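Local structure of transcription termination factor FttA (Methanosarcina mazei, 2XR1) at residues B[322-327]-B[340-345]. The protein probably terminates archaeal transcription as a zinc-dependent nuclease of the metallo-beta-lactamase superfamily, cleaving nascent RNA at the exit channel of RNA polymerase. Sequence-based numbering, arbitrary orientation.
Sequences DIKLTF and HFHIGD
K324 and H342 form a hydrogen-bonded antiparallel pair: K324 N reaches H342 O at 2.9 Å and H342 N reaches K324 O at 2.8 Å. T326 and H340 form the next hydrogen-bonded pair, T326 N to H340 O and H340 N to T326 O, and the bond from G344 N to D322 O (2.8 Å) carries the ladder past the strand ends. The segments lie on consecutive strands, 323-329 and 337-343, which form a beta hairpin in one of the two mixed sheets of the metallo-beta-lactamase fold. An angle of 159° between the short strand axes confirms the antiparallel course.

On the face bearing T326 and H340, a water bridges the strands: it donates to K324 O, bonds T326 OG1, and meets H340 ND1 at 2.7 Å in the plane of the imidazole. The other ring nitrogen, H340 NE2, bonds R373 O, so the buried ring is tied at both nitrogens. H342 ND1 bonds N349 OD1 of the adjacent strand, while K324 CD lies at the H342 ring edge.

I323, L325, F341 and I343 occupy the opposite face, where I209 of the other sheet packs on I323 and F341. With CG2 anti to its backbone N (CG1 at chi1 -53°), I323 brings that methyl to the F341 ring edge, 3.7 Å from CD1. L325 CD1 instead makes a CH-pi contact over one ring face, 4.1 Å from the F341 centroid and 18° off the normal.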
loop_
_atom_site.group_PDB
_atom_site.type_symbol
_atom_site.label_atom_id
_atom_site.label_comp_id
_atom_site.label_asym_id
_atom_site.label_seq_id
_atom_site.Cartn_x
_atom_site.Cartn_y
_atom_site.Cartn_z
ATOM N N ASP B 322 -3.922 -15.109 -13.237
ATOM C CA ASP B 322 -5.295 -14.798 -12.887
ATOM C C ASP B 322 -5.756 -13.481 -13.451
ATOM O O ASP B 322 -6.731 -12.933 -12.975
ATOM C CB ASP B 322 -5.472 -14.806 -11.367
ATOM C CG ASP B 322 -4.554 -13.777 -10.622
ATOM O OD1 ASP B 322 -3.603 -13.171 -11.203
ATOM O OD2 ASP B 322 -4.813 -13.569 -9.427
ATOM N N ILE B 323 -5.071 -12.971 -14.467
ATOM C CA ILE B 323 -5.454 -11.705 -15.058
ATOM C C ILE B 323 -5.426 -11.768 -16.571
ATOM O O ILE B 323 -4.427 -12.181 -17.133
ATOM C CB ILE B 323 -4.572 -10.550 -14.577
ATOM C CG1 ILE B 323 -4.542 -10.505 -13.058
ATOM C CG2 ILE B 323 -5.106 -9.223 -15.115
ATOM C CD1 ILE B 323 -3.737 -9.385 -12.535
ATOM N N LYS B 324 -6.543 -11.391 -17.191
ATOM C CA LYS B 324 -6.631 -11.264 -18.636
ATOM C C LYS B 324 -6.842 -9.815 -18.974
ATOM O O LYS B 324 -7.686 -9.170 -18.380
ATOM C CB LYS B 324 -7.811 -12.049 -19.179
ATOM C CG LYS B 324 -7.568 -13.499 -19.258
ATOM C CD LYS B 324 -8.722 -14.189 -19.928
ATOM C CE LYS B 324 -8.633 -15.734 -19.799
ATOM N NZ LYS B 324 -8.306 -16.154 -18.393
ATOM N N LEU B 325 -6.098 -9.325 -19.944
ATOM C CA LEU B 325 -6.134 -7.924 -20.371
ATOM C C LEU B 325 -6.673 -7.812 -21.790
ATOM O O LEU B 325 -6.350 -8.642 -22.652
ATOM C CB LEU B 325 -4.722 -7.348 -20.366
ATOM C CG LEU B 325 -4.523 -6.000 -21.087
ATOM C CD1 LEU B 325 -5.299 -4.866 -20.398
ATOM C CD2 LEU B 325 -3.024 -5.633 -21.233
ATOM N N THR B 326 -7.520 -6.791 -22.003
ATOM C CA THR B 326 -8.022 -6.419 -23.336
ATOM C C THR B 326 -7.925 -4.918 -23.536
ATOM O O THR B 326 -8.481 -4.138 -22.744
ATOM C CB THR B 326 -9.479 -6.763 -23.551
ATOM O OG1 THR B 326 -9.818 -7.983 -22.896
ATOM C CG2 THR B 326 -9.781 -6.895 -25.059
ATOM N N PHE B 327 -7.269 -4.502 -24.605
ATOM C CA PHE B 327 -7.250 -3.082 -24.920
ATOM C C PHE B 327 -8.427 -2.714 -25.812
ATOM O O PHE B 327 -8.866 -3.523 -26.632
ATOM C CB PHE B 327 -5.971 -2.719 -25.661
ATOM C CG PHE B 327 -4.730 -2.722 -24.813
ATOM C CD1 PHE B 327 -4.699 -2.089 -23.579
ATOM C CD2 PHE B 327 -3.574 -3.302 -25.299
ATOM C CE1 PHE B 327 -3.538 -2.076 -22.829
ATOM C CE2 PHE B 327 -2.378 -3.268 -24.579
ATOM C CZ PHE B 327 -2.354 -2.666 -23.361
ATOM N N HIS B 340 -9.008 -3.065 -20.036
ATOM C CA HIS B 340 -9.903 -3.898 -19.270
ATOM C C HIS B 340 -9.167 -5.123 -18.676
ATOM O O HIS B 340 -8.528 -5.892 -19.408
ATOM C CB HIS B 340 -11.051 -4.346 -20.187
ATOM C CG HIS B 340 -12.062 -5.214 -19.528
ATOM N ND1 HIS B 340 -11.916 -6.577 -19.432
ATOM C CD2 HIS B 340 -13.242 -4.919 -18.941
ATOM C CE1 HIS B 340 -12.956 -7.081 -18.793
ATOM N NE2 HIS B 340 -13.774 -6.094 -18.474
ATOM N N PHE B 341 -9.275 -5.301 -17.373
ATOM C CA PHE B 341 -8.648 -6.411 -16.672
ATOM C C PHE B 341 -9.682 -7.317 -16.058
ATOM O O PHE B 341 -10.476 -6.882 -15.203
ATOM C CB PHE B 341 -7.793 -5.902 -15.543
ATOM C CG PHE B 341 -6.622 -5.114 -15.986
ATOM C CD1 PHE B 341 -5.425 -5.733 -16.262
ATOM C CD2 PHE B 341 -6.694 -3.749 -16.113
ATOM C CE1 PHE B 341 -4.345 -5.017 -16.609
ATOM C CE2 PHE B 341 -5.588 -3.020 -16.495
ATOM C CZ PHE B 341 -4.433 -3.662 -16.746
ATOM N N HIS B 342 -9.636 -8.570 -16.476
ATOM C CA HIS B 342 -10.591 -9.604 -16.079
ATOM C C HIS B 342 -9.818 -10.447 -15.113
ATOM O O HIS B 342 -8.815 -11.048 -15.500
ATOM C CB HIS B 342 -11.014 -10.408 -17.331
ATOM C CG HIS B 342 -11.940 -11.551 -17.069
ATOM N ND1 HIS B 342 -13.068 -11.441 -16.290
ATOM C CD2 HIS B 342 -11.939 -12.822 -17.537
ATOM C CE1 HIS B 342 -13.686 -12.608 -16.242
ATOM N NE2 HIS B 342 -13.022 -13.463 -16.995
ATOM N N ILE B 343 -10.233 -10.436 -13.846
ATOM C CA ILE B 343 -9.485 -11.075 -12.770
ATOM C C ILE B 343 -10.147 -12.332 -12.320
ATOM O O ILE B 343 -11.308 -12.339 -11.955
ATOM C CB ILE B 343 -9.341 -10.110 -11.583
ATOM C CG1 ILE B 343 -8.915 -8.720 -12.121
ATOM C CG2 ILE B 343 -8.411 -10.713 -10.472
ATOM C CD1 ILE B 343 -8.018 -8.002 -11.273
ATOM N N GLY B 344 -9.393 -13.419 -12.348
ATOM C CA GLY B 344 -9.907 -14.741 -11.968
ATOM C C GLY B 344 -10.855 -15.336 -12.987
ATOM O O GLY B 344 -10.822 -14.971 -14.142
ATOM N N ASP B 345 -11.682 -16.279 -12.555
ATOM C CA ASP B 345 -12.794 -16.765 -13.366
ATOM C C ASP B 345 -13.976 -15.897 -12.930
ATOM O O ASP B 345 -14.782 -16.291 -12.080
ATOM C CB ASP B 345 -13.071 -18.287 -13.157
ATOM C CG ASP B 345 -12.868 -19.143 -14.470
ATOM O OD1 ASP B 345 -11.936 -18.816 -15.278
ATOM O OD2 ASP B 345 -13.631 -20.149 -14.678
HETATM O O HOH W 1 -10.186 -8.549 -20.189
#